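Local atomic coordinates of ESX secretion system protein EccC (Thermomonospora curvata, PDB entry 4NH0), a protein that serves as an ATPase of the type VII (ESX) secretion system, which exports EsxA and EsxB, and might be the translocase subunit. Residues 375-386 with 637-645. Residues are numbered along the deposited sequence; the frame is centred on the assembly and turned at random.
Sequences RMYDALHGEMVR and VDRPFDQRR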
ATOM      1  N   ARG A 375      18.399   9.231 -14.948  1.00 78.08           N
ATOM      2  CA  ARG A 375      18.784   9.360 -13.550  1.00 76.27           C
ATOM      3  C   ARG A 375      20.187   9.939 -13.445  1.00 77.03           C
ATOM      4  O   ARG A 375      20.439  10.842 -12.647  1.00 76.50           O
ATOM      5  CB  ARG A 375      18.721   8.015 -12.825  1.00 68.27           C
ATOM      6  CG  ARG A 375      19.541   8.006 -11.544  1.00 67.51           C
ATOM      7  CD  ARG A 375      19.200   6.852 -10.621  1.00 66.01           C
ATOM      8  NE  ARG A 375      20.077   6.851  -9.453  1.00 74.03           N
ATOM      9  CZ  ARG A 375      19.814   6.217  -8.317  1.00 79.62           C
ATOM     10  NH1 ARG A 375      18.688   5.533  -8.181  1.00102.11           N
ATOM     11  NH2 ARG A 375      20.675   6.277  -7.311  1.00 73.89           N
ATOM     12  N   MET A 376      21.096   9.416 -14.262  1.00 79.94           N
ATOM     13  CA  MET A 376      22.476   9.888 -14.285  1.00 78.85           C
ATOM     14  C   MET A 376      22.535  11.363 -14.657  1.00 77.40           C
ATOM     15  O   MET A 376      23.422  12.090 -14.214  1.00 77.33           O
ATOM     16  CB  MET A 376      23.312   9.062 -15.263  1.00 83.19           C
ATOM     17  CG  MET A 376      24.794   9.392 -15.239  1.00 72.05           C
ATOM     18  SD  MET A 376      25.752   8.395 -16.393  1.00 85.25           S
ATOM     19  CE  MET A 376      25.040   8.909 -17.952  1.00 68.08           C
ATOM     20  N   TYR A 377      21.582  11.797 -15.478  1.00 72.90           N
ATOM     21  CA  TYR A 377      21.457  13.204 -15.831  1.00 73.81           C
ATOM     22  C   TYR A 377      21.256  14.039 -14.575  1.00 75.99           C
ATOM     23  O   TYR A 377      22.017  14.964 -14.305  1.00 84.59           O
ATOM     24  CB  TYR A 377      20.294  13.416 -16.805  1.00 80.76           C
ATOM     25  CG  TYR A 377      20.121  14.844 -17.276  1.00 75.59           C
ATOM     26  CD1 TYR A 377      20.681  15.272 -18.471  1.00 94.94           C
ATOM     27  CD2 TYR A 377      19.389  15.761 -16.532  1.00 82.06           C
ATOM     28  CE1 TYR A 377      20.524  16.573 -18.908  1.00 97.08           C
ATOM     29  CE2 TYR A 377      19.229  17.065 -16.961  1.00 93.00           C
ATOM     30  CZ  TYR A 377      19.799  17.465 -18.150  1.00 92.74           C
ATOM     31  OH  TYR A 377      19.640  18.761 -18.581  1.00 94.99           O
ATOM     32  N   ASP A 378      20.229  13.692 -13.805  1.00 85.89           N
ATOM     33  CA  ASP A 378      19.877  14.436 -12.602  1.00 82.55           C
ATOM     34  C   ASP A 378      20.940  14.304 -11.515  1.00 79.74           C
ATOM     35  O   ASP A 378      21.133  15.216 -10.714  1.00 93.65           O
ATOM     36  CB  ASP A 378      18.522  13.967 -12.069  1.00 89.38           C
ATOM     37  CG  ASP A 378      17.397  14.192 -13.060  1.00 95.25           C
ATOM     38  OD1 ASP A 378      17.484  15.150 -13.856  1.00 91.02           O
ATOM     39  OD2 ASP A 378      16.423  13.410 -13.044  1.00101.43           O
ATOM     40  N   ALA A 379      21.624  13.165 -11.490  1.00 77.77           N
ATOM     41  CA  ALA A 379      22.676  12.930 -10.509  1.00 84.33           C
ATOM     42  C   ALA A 379      23.855  13.866 -10.750  1.00 86.13           C
ATOM     43  O   ALA A 379      24.494  14.331  -9.808  1.00 81.61           O
ATOM     44  CB  ALA A 379      23.130  11.482 -10.551  1.00 85.84           C
ATOM     45  N   LEU A 380      24.134  14.137 -12.021  1.00 88.31           N
ATOM     46  CA  LEU A 380      25.218  15.036 -12.393  1.00 84.02           C
ATOM     47  C   LEU A 380      24.743  16.483 -12.400  1.00 77.89           C
ATOM     48  O   LEU A 380      25.467  17.383 -11.979  1.00 81.38           O
ATOM     49  CB  LEU A 380      25.782  14.658 -13.762  1.00 66.47           C
ATOM     50  CG  LEU A 380      26.470  13.294 -13.834  1.00 65.06           C
ATOM     51  CD1 LEU A 380      26.928  12.994 -15.249  1.00 59.84           C
ATOM     52  CD2 LEU A 380      27.638  13.237 -12.866  1.00 60.41           C
ATOM     53  N   HIS A 381      23.522  16.694 -12.881  1.00 76.30           N
ATOM     54  CA  HIS A 381      22.904  18.016 -12.869  1.00 76.32           C
ATOM     55  C   HIS A 381      22.821  18.537 -11.441  1.00 79.53           C
ATOM     56  O   HIS A 381      22.966  19.734 -11.197  1.00 83.68           O
ATOM     57  CB  HIS A 381      21.512  17.963 -13.503  1.00 80.16           C
ATOM     58  CG  HIS A 381      20.816  19.287 -13.560  1.00 83.36           C
ATOM     59  ND1 HIS A 381      21.473  20.486 -13.381  1.00103.77           N
ATOM     60  CD2 HIS A 381      19.517  19.600 -13.777  1.00 85.69           C
ATOM     61  CE1 HIS A 381      20.609  21.479 -13.484  1.00 89.99           C
ATOM     62  NE2 HIS A 381      19.415  20.969 -13.725  1.00 94.49           N
ATOM     63  N   GLY A 382      22.593  17.627 -10.500  1.00 82.95           N
ATOM     64  CA  GLY A 382      22.555  17.976  -9.094  1.00 85.66           C
ATOM     65  C   GLY A 382      23.929  18.335  -8.567  1.00 78.18           C
ATOM     66  O   GLY A 382      24.062  19.186  -7.689  1.00 87.25           O
ATOM     67  N   GLU A 383      24.956  17.685  -9.106  1.00 71.94           N
ATOM     68  CA  GLU A 383      26.329  17.954  -8.697  1.00 74.67           C
ATOM     69  C   GLU A 383      26.766  19.342  -9.147  1.00 80.59           C
ATOM     70  O   GLU A 383      27.485  20.039  -8.432  1.00 79.18           O
ATOM     71  CB  GLU A 383      27.275  16.892  -9.261  1.00 75.32           C
ATOM     72  CG  GLU A 383      28.741  17.119  -8.925  1.00 69.21           C
ATOM     73  CD  GLU A 383      29.037  16.968  -7.446  1.00 70.26           C
ATOM     74  OE1 GLU A 383      30.224  17.042  -7.067  1.00 76.91           O
ATOM     75  OE2 GLU A 383      28.087  16.769  -6.661  1.00 78.75           O
ATOM     76  N   MET A 384      26.324  19.735 -10.336  1.00 82.74           N
ATOM     77  CA  MET A 384      26.609  21.062 -10.866  1.00 86.33           C
ATOM     78  C   MET A 384      26.047  22.134  -9.942  1.00 87.88           C
ATOM     79  O   MET A 384      26.735  23.090  -9.588  1.00 90.57           O
ATOM     80  CB  MET A 384      26.023  21.215 -12.270  1.00 94.79           C
ATOM     81  CG  MET A 384      26.512  20.177 -13.265  1.00 95.38           C
ATOM     82  SD  MET A 384      28.182  20.504 -13.850  1.00 87.58           S
ATOM     83  CE  MET A 384      27.880  21.892 -14.939  1.00100.12           C
ATOM     84  N   VAL A 385      24.790  21.958  -9.551  1.00 87.63           N
ATOM     85  CA  VAL A 385      24.118  22.895  -8.660  1.00 82.10           C
ATOM     86  C   VAL A 385      24.715  22.841  -7.258  1.00 79.15           C
ATOM     87  O   VAL A 385      24.855  23.867  -6.596  1.00 91.17           O
ATOM     88  CB  VAL A 385      22.606  22.609  -8.585  1.00 68.70           C
ATOM     89  CG1 VAL A 385      21.912  23.628  -7.694  1.00 82.34           C
ATOM     90  CG2 VAL A 385      21.997  22.617  -9.976  1.00 77.90           C
ATOM     91  N   ARG A 386      25.068  21.643  -6.805  1.00 76.96           N
ATOM     92  CA  ARG A 386      25.670  21.489  -5.487  1.00 73.51           C
ATOM     93  C   ARG A 386      26.967  22.276  -5.402  1.00 85.89           C
ATOM     94  O   ARG A 386      27.189  23.026  -4.454  1.00 89.02           O
ATOM     95  CB  ARG A 386      25.939  20.019  -5.166  1.00 70.65           C
ATOM     96  CG  ARG A 386      26.680  19.823  -3.852  1.00 71.38           C
ATOM     97  CD  ARG A 386      27.038  18.369  -3.611  1.00 73.32           C
ATOM     98  NE  ARG A 386      28.325  18.019  -4.203  1.00 78.85           N
ATOM     99  CZ  ARG A 386      29.500  18.278  -3.638  1.00 80.56           C
ATOM    100  NH1 ARG A 386      29.553  18.892  -2.465  1.00 87.61           N
ATOM    101  NH2 ARG A 386      30.623  17.922  -4.246  1.00 80.38           N
ATOM    102  N   VAL A 637      12.472   6.239  -0.859  1.00 87.86           N
ATOM    103  CA  VAL A 637      12.298   7.126  -2.002  1.00 80.04           C
ATOM    104  C   VAL A 637      13.644   7.484  -2.620  1.00 87.85           C
ATOM    105  O   VAL A 637      14.608   7.754  -1.907  1.00 88.63           O
ATOM    106  CB  VAL A 637      11.562   8.418  -1.601  1.00 73.46           C
ATOM    107  CG1 VAL A 637      11.314   9.296  -2.817  1.00 87.30           C
ATOM    108  CG2 VAL A 637      10.254   8.082  -0.918  1.00 89.47           C
ATOM    109  N   ASP A 638      13.706   7.482  -3.947  1.00 83.42           N
ATOM    110  CA  ASP A 638      14.933   7.827  -4.651  1.00 94.74           C
ATOM    111  C   ASP A 638      14.934   9.294  -5.068  1.00 97.02           C
ATOM    112  O   ASP A 638      14.092   9.728  -5.854  1.00 90.62           O
ATOM    113  CB  ASP A 638      15.116   6.932  -5.879  1.00 94.48           C
ATOM    114  CG  ASP A 638      16.533   6.966  -6.422  1.00 98.28           C
ATOM    115  OD1 ASP A 638      17.341   7.790  -5.944  1.00103.32           O
ATOM    116  OD2 ASP A 638      16.840   6.167  -7.332  1.00 96.71           O
ATOM    117  N   ARG A 639      15.884  10.052  -4.530  1.00 97.79           N
ATOM    118  CA  ARG A 639      16.082  11.442  -4.925  1.00 94.80           C
ATOM    119  C   ARG A 639      17.477  11.632  -5.506  1.00 86.56           C
ATOM    120  O   ARG A 639      18.372  12.134  -4.826  1.00 95.49           O
ATOM    121  CB  ARG A 639      15.874  12.384  -3.736  1.00 95.84           C
ATOM    122  CG  ARG A 639      14.422  12.569  -3.332  1.00 94.14           C
ATOM    123  CD  ARG A 639      14.030  14.039  -3.376  1.00100.03           C
ATOM    124  NE  ARG A 639      13.620  14.555  -2.074  1.00100.95           N
ATOM    125  CZ  ARG A 639      13.029  15.732  -1.890  1.00115.31           C
ATOM    126  NH1 ARG A 639      12.776  16.518  -2.928  1.00123.54           N
ATOM    127  NH2 ARG A 639      12.689  16.124  -0.670  1.00121.20           N
ATOM    128  N   PRO A 640      17.665  11.239  -6.775  1.00 91.30           N
ATOM    129  CA  PRO A 640      18.981  11.259  -7.420  1.00 90.39           C
ATOM    130  C   PRO A 640      19.543  12.666  -7.587  1.00 87.08           C
ATOM    131  O   PRO A 640      20.757  12.851  -7.505  1.00 87.05           O
ATOM    132  CB  PRO A 640      18.711  10.617  -8.783  1.00 86.48           C
ATOM    133  CG  PRO A 640      17.273  10.889  -9.044  1.00 87.54           C
ATOM    134  CD  PRO A 640      16.602  10.818  -7.705  1.00102.38           C
ATOM    135  N   PHE A 641      18.670  13.641  -7.821  1.00 79.84           N
ATOM    136  CA  PHE A 641      19.093  15.028  -7.976  1.00 87.60           C
ATOM    137  C   PHE A 641      19.738  15.542  -6.697  1.00 90.71           C
ATOM    138  O   PHE A 641      20.745  16.247  -6.736  1.00 88.55           O
ATOM    139  CB  PHE A 641      17.905  15.913  -8.362  1.00 98.99           C
ATOM    140  CG  PHE A 641      18.264  17.360  -8.554  1.00112.88           C
ATOM    141  CD1 PHE A 641      18.147  18.265  -7.511  1.00114.46           C
ATOM    142  CD2 PHE A 641      18.717  17.816  -9.781  1.00110.63           C
ATOM    143  CE1 PHE A 641      18.477  19.595  -7.688  1.00113.54           C
ATOM    144  CE2 PHE A 641      19.048  19.145  -9.963  1.00102.72           C
ATOM    145  CZ  PHE A 641      18.927  20.036  -8.916  1.00 95.46           C
ATOM    146  N   ASP A 642      19.147  15.183  -5.563  1.00 91.69           N
ATOM    147  CA  ASP A 642      19.657  15.605  -4.266  1.00 83.38           C
ATOM    148  C   ASP A 642      20.747  14.657  -3.780  1.00 83.13           C
ATOM    149  O   ASP A 642      21.255  14.798  -2.668  1.00 88.56           O
ATOM    150  CB  ASP A 642      18.520  15.683  -3.247  1.00 98.48           C
ATOM    151  CG  ASP A 642      17.369  16.547  -3.725  1.00 98.70           C
ATOM    152  OD1 ASP A 642      17.375  17.763  -3.440  1.00 96.63           O
ATOM    153  OD2 ASP A 642      16.458  16.010  -4.389  1.00 96.06           O
ATOM    154  N   GLN A 643      21.090  13.691  -4.628  1.00 83.51           N
ATOM    155  CA  GLN A 643      22.160  12.733  -4.361  1.00 93.69           C
ATOM    156  C   GLN A 643      21.946  11.968  -3.060  1.00 93.86           C
ATOM    157  O   GLN A 643      22.899  11.676  -2.338  1.00 88.42           O
ATOM    158  CB  GLN A 643      23.516  13.444  -4.330  1.00 97.99           C
ATOM    159  CG  GLN A 643      23.887  14.114  -5.640  1.00 87.58           C
ATOM    160  CD  GLN A 643      25.232  14.805  -5.578  1.00 89.45           C
ATOM    161  OE1 GLN A 643      25.876  14.845  -4.530  1.00 81.81           O
ATOM    162  NE2 GLN A 643      25.667  15.353  -6.705  1.00 91.77           N
ATOM    163  N   ARG A 644      20.691  11.646  -2.768  1.00 95.78           N
ATOM    164  CA  ARG A 644      20.365  10.872  -1.578  1.00 95.14           C
ATOM    165  C   ARG A 644      19.124  10.025  -1.808  1.00 90.46           C
ATOM    166  O   ARG A 644      18.472  10.125  -2.846  1.00 83.96           O
ATOM    167  CB  ARG A 644      20.157  11.789  -0.373  1.00 91.89           C
ATOM    168  CG  ARG A 644      18.912  12.652  -0.457  1.00 87.09           C
ATOM    169  CD  ARG A 644      18.730  13.484   0.800  1.00 84.08           C
ATOM    170  NE  ARG A 644      17.447  14.179   0.810  1.00 85.32           N
ATOM    171  CZ  ARG A 644      17.258  15.404   0.332  1.00 87.27           C
ATOM    172  NH1 ARG A 644      18.273  16.075  -0.193  1.00 94.46           N
ATOM    173  NH2 ARG A 644      16.055  15.959   0.381  1.00 85.55           N
ATOM    174  N   ARG A 645      18.806   9.183  -0.832  1.00 92.00           N
ATOM    175  CA  ARG A 645      17.593   8.381  -0.878  1.00 98.03           C
ATOM    176  C   ARG A 645      16.893   8.427   0.470  1.00 92.99           C
ATOM    177  O   ARG A 645      17.430   7.965   1.476  1.00 86.47           O
ATOM    178  CB  ARG A 645      17.907   6.938  -1.269  1.00 92.01           C
ATOM    179  CG  ARG A 645      18.395   6.769  -2.698  1.00102.05           C
ATOM    180  CD  ARG A 645      19.019   5.400  -2.890  1.00 91.29           C
ATOM    181  NE  ARG A 645      19.441   4.829  -1.615  1.00104.17           N
ATOM    182  CZ  ARG A 645      19.775   3.556  -1.437  1.00 90.51           C
ATOM    183  NH1 ARG A 645      19.738   2.710  -2.457  1.00 73.36           N
ATOM    184  NH2 ARG A 645      20.147   3.129  -0.238  1.00 85.35           N
TER
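One face of the Phe641 ring lies over Gly382, whose CA sits 4.0 Å from the ring centroid in a CH-pi contact. The edge of the same ring points at a face of His381. This T-shaped pair has its planes at 83°, with Phe641 CE2 3.9 Å from His381 CD2. Phe641 CG is anti to the backbone N (chi1 -179°), which brings the ring over Gly382 and carries CZ to Val385 CG2. Gly382 lets the backbones close up: a CB here would run into Phe641 O. Instead Gly382 CA makes a CA-H...O contact with that oxygen at 3.4 Å, and Phe641 CA makes another with Asp378 O.

Residues 640-643 form a type I turn that joins strand 631-639 to the edge strand 644-651 of the second FtsK domain as a beta hairpin. Gln643 and Arg644 opposite Arg639 form a G1 bulge. The hairpin tip docks on helix 371-394 of the first FtsK domain, so the contact joins two ATPase modules.

Gln643 NE2 donates a nearly straight hydrogen bond (175°) to Glu383 OE2, 2.8 Å away, on its anti side. A weak hydrogen bond runs from Gln643 NE2 to Ala379 O. Arg386 grips Glu383 side-on, NE to OE2 and NH2 to OE1; NE and the amide approach OE2 from opposite faces of the carboxylate. Arg387 also bridges to OE1. With an alanine in place of Glu383, Arg386 and Arg387 would probably lose this shared counter-charge and the Gln643 amide its main anchor on the helix. At the other end, Arg375 CG lies 3.9 Å from Pro640 CB. The extended chain takes the guanidinium to the Asp638 carboxylate, where the exact placement is doubtful, and to a cation-pi contact with Trp594.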